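Side-chain contacts in SAM-dependent methyltransferase (Streptococcus pneumoniae, PDB 3KR9), which probably methylates N1 of adenine 22 in tRNA, using S-adenosylmethionine as methyl donor: residues A10-Q15 against A139-E144; E32-G37 against K65-V70. All coordinates share one frame; numbering follows the deposited sequence.

Contact 1: residues A10-Q15 against A139-E144; sequences ASFVSQ and AESILE
The hydroxyl of S141 lies in the plane of the F12 ring, at its edge: OG is 3.3 Å from F12 CZ and 3.5 Å from F12 CE2, at the end of the ring farthest from CB. Two residues earlier on the strand, the methyl of A139 reaches the same ring obliquely, with CB 3.9 Å from F12 CE1. The alternation of the strand explains the pair. A139 and S141 point toward F12, whereas E140 points away and is held by R127 and by the backbone of L173.

Residues 139-144 belong to strand 135-145, an outermost strand of the sheet, in the order 3-2-1-4-5-7-6 of class I methyltransferases, with 148-157 as the reversed strand. V154 on that neighbouring strand also touches the phenyl ring.

F12 itself sits in a type I turn from A10 to V13, closed by V13 N to A10 O at 3.0 Å, just after helix 4-10. With its CG anti to the carbonyl carbon (chi1 -67°), the ring is carried out to the strand. S11 OG, bonded to L8 O, lies 3.9 Å above one face of the F12 ring, shifted toward its rim, while F12 O accepts a bond from R114.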
loop_
_atom_site.group_PDB
_atom_site.type_symbol
_atom_site.label_atom_id
_atom_site.label_comp_id
_atom_site.label_asym_id
_atom_site.label_seq_id
_atom_site.Cartn_x
_atom_site.Cartn_y
_atom_site.Cartn_z
ATOM N N ALA A 10 -0.768 10.417 -0.633
ATOM C CA ALA A 10 -0.244 11.646 -1.232
ATOM C C ALA A 10 0.796 12.312 -0.373
ATOM O O ALA A 10 1.668 13.019 -0.891
ATOM C CB ALA A 10 -1.389 12.665 -1.376
ATOM N N SER A 11 0.634 12.192 0.937
ATOM C CA SER A 11 1.467 13.055 1.805
ATOM C C SER A 11 2.896 12.512 1.863
ATOM O O SER A 11 3.834 13.226 2.307
ATOM C CB SER A 11 0.903 13.138 3.189
ATOM O OG SER A 11 0.960 11.877 3.826
ATOM N N PHE A 12 3.064 11.265 1.411
ATOM C CA PHE A 12 4.376 10.703 1.334
ATOM C C PHE A 12 5.022 10.923 -0.008
ATOM O O PHE A 12 6.194 10.600 -0.172
ATOM C CB PHE A 12 4.378 9.244 1.722
ATOM C CG PHE A 12 4.067 8.991 3.181
ATOM C CD1 PHE A 12 5.020 9.274 4.177
ATOM C CD2 PHE A 12 2.839 8.439 3.551
ATOM C CE1 PHE A 12 4.746 9.001 5.508
ATOM C CE2 PHE A 12 2.556 8.157 4.878
ATOM C CZ PHE A 12 3.511 8.437 5.858
ATOM N N VAL A 13 4.323 11.557 -0.944
ATOM C CA VAL A 13 4.927 11.742 -2.269
ATOM C C VAL A 13 5.829 12.927 -2.292
ATOM O O VAL A 13 5.345 14.060 -2.224
ATOM C CB VAL A 13 3.875 11.863 -3.408
ATOM C CG1 VAL A 13 4.554 12.084 -4.788
ATOM C CG2 VAL A 13 3.001 10.646 -3.398
ATOM N N SER A 14 7.130 12.652 -2.433
ATOM C CA SER A 14 8.158 13.667 -2.225
ATOM C C SER A 14 7.982 14.797 -3.211
ATOM O O SER A 14 7.686 14.580 -4.420
ATOM C CB SER A 14 9.584 13.058 -2.334
ATOM O OG SER A 14 9.655 11.967 -1.437
ATOM N N GLN A 15 8.172 15.995 -2.668
ATOM C CA GLN A 15 8.033 17.258 -3.386
ATOM C C GLN A 15 8.942 17.204 -4.567
ATOM O O GLN A 15 10.091 16.788 -4.432
ATOM C CB GLN A 15 8.446 18.450 -2.458
ATOM C CG GLN A 15 8.491 19.790 -3.194
ATOM C CD GLN A 15 7.104 20.282 -3.537
ATOM O OE1 GLN A 15 6.189 20.141 -2.735
ATOM N NE2 GLN A 15 6.930 20.833 -4.743
ATOM N N ALA A 139 8.392 4.225 6.948
ATOM C CA ALA A 139 7.251 4.889 7.596
ATOM C C ALA A 139 5.994 4.046 7.369
ATOM O O ALA A 139 5.908 3.282 6.367
ATOM C CB ALA A 139 7.063 6.319 7.019
ATOM N N GLU A 140 5.048 4.135 8.305
ATOM C CA GLU A 140 3.764 3.487 8.126
ATOM C C GLU A 140 2.657 4.363 8.676
ATOM O O GLU A 140 2.838 5.046 9.700
ATOM C CB GLU A 140 3.711 2.130 8.830
ATOM C CG GLU A 140 4.803 1.139 8.444
ATOM C CD GLU A 140 4.627 -0.182 9.177
ATOM O OE1 GLU A 140 4.598 -0.140 10.418
ATOM O OE2 GLU A 140 4.542 -1.268 8.536
ATOM N N SER A 141 1.502 4.327 8.057
ATOM C CA SER A 141 0.347 5.002 8.596
ATOM C C SER A 141 -0.866 4.146 8.498
ATOM O O SER A 141 -0.902 3.307 7.667
ATOM C CB SER A 141 0.125 6.326 7.908
ATOM O OG SER A 141 1.292 7.088 7.910
ATOM N N ILE A 142 -1.862 4.383 9.340
ATOM C CA ILE A 142 -3.072 3.560 9.265
ATOM C C ILE A 142 -4.283 4.468 9.450
ATOM O O ILE A 142 -4.274 5.345 10.302
ATOM C CB ILE A 142 -3.062 2.420 10.318
ATOM C CG1 ILE A 142 -4.272 1.507 10.133
ATOM C CG2 ILE A 142 -3.014 3.019 11.789
ATOM C CD1 ILE A 142 -4.163 0.119 10.856
ATOM N N LEU A 143 -5.311 4.293 8.638
ATOM C CA LEU A 143 -6.500 5.126 8.775
ATOM C C LEU A 143 -7.739 4.290 8.755
ATOM O O LEU A 143 -7.689 3.097 8.435
ATOM C CB LEU A 143 -6.577 6.177 7.663
ATOM C CG LEU A 143 -6.889 5.609 6.279
ATOM C CD1 LEU A 143 -7.976 6.413 5.617
ATOM C CD2 LEU A 143 -5.631 5.564 5.391
ATOM N N GLU A 144 -8.861 4.907 9.105
ATOM C CA GLU A 144 -10.172 4.245 8.985
ATOM C C GLU A 144 -10.996 5.067 8.021
ATOM O O GLU A 144 -10.885 6.288 8.010
ATOM C CB GLU A 144 -10.907 4.204 10.330
ATOM C CG GLU A 144 -12.239 3.466 10.260
ATOM C CD GLU A 144 -12.944 3.372 11.621
ATOM O OE1 GLU A 144 -12.738 4.242 12.498
ATOM O OE2 GLU A 144 -13.724 2.419 11.814
#

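Contact 2: residues E32-G37 against K65-V70; sequences ELVERG and KEKIQV
V34 carries the apolar contact, splitting its two methyls between neighbouring residues of the opposite segment. CG1 meets the aliphatic part of K67, 3.5 Å from K67 CD, and CG2 packs 3.9 Å from both CG1 and CD1 of I68. The valine stands with CG1 anti to its own backbone nitrogen (chi1 171°), which turns one branch to each partner. V34 and I68 lie alongside each other, pointing contrary ways, whereas the lysine chain runs slantwise over the valine, touching chiefly through CD. The K67 chain then bends at the last torsion, taking the amine away from the helix and close to that of K40, a proximity that probably disfavours two full charges.

The salt bridge lies within 32-37, from E32 on the helix to R36 just after it. R36 NH2 donates to E32 OE2 over 3.1 Å at 154°, meeting the carboxylate on its anti side, and the same nitrogen pairs with E7.

G37 N to V34 O, 3.1 Å, is one of the two bonds of the Schellman motif that ends the helix, with the positive phi (83°) that glycine readily adopts.

Helix 28-35 here lies against the start of strand 68-72, an outermost strand of the Rossmann-like sheet. V34 also touches I39 of the adjacent parallel strand 39-46, and I68 also touches P30 and I31 of the helix and V59 of helix 49-61.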
loop_
_atom_site.group_PDB
_atom_site.type_symbol
_atom_site.label_atom_id
_atom_site.label_comp_id
_atom_site.label_asym_id
_atom_site.label_seq_id
_atom_site.Cartn_x
_atom_site.Cartn_y
_atom_site.Cartn_z
ATOM N N GLU A 32 -4.497 15.787 -8.939
ATOM C CA GLU A 32 -4.403 16.537 -7.741
ATOM C C GLU A 32 -2.971 16.998 -7.393
ATOM O O GLU A 32 -2.769 18.163 -7.021
ATOM C CB GLU A 32 -4.912 15.669 -6.592
ATOM C CG GLU A 32 -4.667 16.348 -5.252
ATOM C CD GLU A 32 -5.522 17.634 -5.057
ATOM O OE1 GLU A 32 -6.548 17.804 -5.755
ATOM O OE2 GLU A 32 -5.159 18.429 -4.162
ATOM N N LEU A 33 -2.012 16.055 -7.412
ATOM C CA LEU A 33 -0.626 16.321 -7.100
ATOM C C LEU A 33 0.017 17.328 -8.049
ATOM O O LEU A 33 0.848 18.170 -7.603
ATOM C CB LEU A 33 0.216 15.007 -7.025
ATOM C CG LEU A 33 -0.102 14.166 -5.751
ATOM C CD1 LEU A 33 0.475 12.757 -5.763
ATOM C CD2 LEU A 33 0.358 14.866 -4.480
ATOM N N VAL A 34 -0.344 17.288 -9.338
ATOM C CA VAL A 34 0.275 18.225 -10.265
ATOM C C VAL A 34 -0.392 19.576 -10.052
ATOM O O VAL A 34 0.261 20.611 -10.060
ATOM C CB VAL A 34 0.120 17.870 -11.714
ATOM C CG1 VAL A 34 0.609 19.025 -12.608
ATOM C CG2 VAL A 34 0.884 16.516 -12.084
ATOM N N GLU A 35 -1.695 19.552 -9.829
ATOM C CA GLU A 35 -2.411 20.817 -9.724
ATOM C C GLU A 35 -1.894 21.613 -8.513
ATOM O O GLU A 35 -1.787 22.845 -8.596
ATOM C CB GLU A 35 -3.936 20.617 -9.725
ATOM C CG GLU A 35 -4.436 20.172 -11.099
ATOM C CD GLU A 35 -5.939 20.151 -11.213
ATOM O OE1 GLU A 35 -6.629 19.961 -10.203
ATOM O OE2 GLU A 35 -6.415 20.344 -12.328
ATOM N N ARG A 36 -1.542 20.933 -7.417
ATOM C CA ARG A 36 -1.073 21.679 -6.235
ATOM C C ARG A 36 0.423 21.961 -6.196
ATOM O O ARG A 36 0.911 22.539 -5.256
ATOM C CB ARG A 36 -1.560 21.066 -4.905
ATOM C CG ARG A 36 -1.101 19.686 -4.637
ATOM C CD ARG A 36 -2.161 18.982 -3.764
ATOM N NE ARG A 36 -1.507 17.965 -2.964
ATOM C CZ ARG A 36 -2.095 17.131 -2.107
ATOM N NH1 ARG A 36 -1.316 16.278 -1.450
ATOM N NH2 ARG A 36 -3.426 17.136 -1.912
ATOM N N GLY A 37 1.125 21.601 -7.246
ATOM C CA GLY A 37 2.523 21.986 -7.434
ATOM C C GLY A 37 3.402 21.034 -6.668
ATOM O O GLY A 37 4.576 21.332 -6.401
ATOM N N LYS A 65 -2.310 17.107 -20.236
ATOM C CA LYS A 65 -1.692 16.135 -21.131
ATOM C C LYS A 65 -0.175 16.324 -21.218
ATOM O O LYS A 65 0.549 15.371 -21.503
ATOM C CB LYS A 65 -2.319 16.175 -22.535
ATOM C CG LYS A 65 -3.866 16.232 -22.470
ATOM C CD LYS A 65 -4.492 16.485 -23.861
ATOM C CE LYS A 65 -5.683 17.473 -23.794
ATOM N NZ LYS A 65 -5.665 18.386 -25.008
ATOM N N GLU A 66 0.314 17.531 -20.987
ATOM C CA GLU A 66 1.782 17.743 -21.044
ATOM C C GLU A 66 2.491 17.267 -19.767
ATOM O O GLU A 66 3.708 17.188 -19.738
ATOM C CB GLU A 66 2.125 19.230 -21.268
ATOM C CG GLU A 66 1.619 19.740 -22.614
ATOM C CD GLU A 66 2.252 18.995 -23.744
ATOM O OE1 GLU A 66 3.341 18.424 -23.521
ATOM O OE2 GLU A 66 1.685 18.967 -24.854
ATOM N N LYS A 67 1.725 16.979 -18.712
ATOM C CA LYS A 67 2.334 16.658 -17.417
ATOM C C LYS A 67 1.951 15.279 -16.888
ATOM O O LYS A 67 2.613 14.750 -15.994
ATOM C CB LYS A 67 1.951 17.712 -16.358
ATOM C CG LYS A 67 2.368 19.158 -16.717
ATOM C CD LYS A 67 2.456 19.993 -15.447
ATOM C CE LYS A 67 3.163 21.308 -15.678
ATOM N NZ LYS A 67 4.061 21.147 -16.835
ATOM N N ILE A 68 0.877 14.709 -17.416
ATOM C CA ILE A 68 0.477 13.357 -17.031
ATOM C C ILE A 68 0.211 12.485 -18.246
ATOM O O ILE A 68 -0.721 12.761 -19.045
ATOM C CB ILE A 68 -0.769 13.393 -16.114
ATOM C CG1 ILE A 68 -0.528 14.339 -14.935
ATOM C CG2 ILE A 68 -1.232 11.970 -15.665
ATOM C CD1 ILE A 68 -1.804 14.542 -14.076
ATOM N N GLN A 69 1.045 11.441 -18.389
ATOM C CA GLN A 69 0.833 10.402 -19.406
ATOM C C GLN A 69 0.010 9.305 -18.818
ATOM O O GLN A 69 0.186 8.938 -17.617
ATOM C CB GLN A 69 2.161 9.814 -19.901
ATOM C CG GLN A 69 3.037 10.821 -20.651
ATOM C CD GLN A 69 4.439 10.284 -20.801
ATOM O OE1 GLN A 69 4.719 9.470 -21.703
ATOM N NE2 GLN A 69 5.299 10.653 -19.874
ATOM N N VAL A 70 -0.876 8.753 -19.654
ATOM C CA VAL A 70 -1.724 7.631 -19.267
ATOM C C VAL A 70 -1.350 6.466 -20.192
ATOM O O VAL A 70 -1.300 6.629 -21.423
ATOM C CB VAL A 70 -3.237 7.920 -19.408
ATOM C CG1 VAL A 70 -4.074 6.736 -18.783
ATOM C CG2 VAL A 70 -3.588 9.266 -18.761
#

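How the contacts relate
Contact 2 is nested within the long loop of chain that contact 1 closes, and the two centres are 19 Å apart. Both reach the same seven-stranded sheet, but at its two outermost strands: 135-145 in contact 1 and 68-72 in contact 2. Between them, residues 10-15 touch residues 32-37 directly. Q15 NE2 probably donates to G37 O over 2.9 Å, V13 CG2 packs 4.1 Å from L33 CD1, and A10 packs against R36. The segment leading into strand 17-22 thus touches edge strand 135-145 and the end of helix 28-35, which in turn packs on the other edge strand, 68-72.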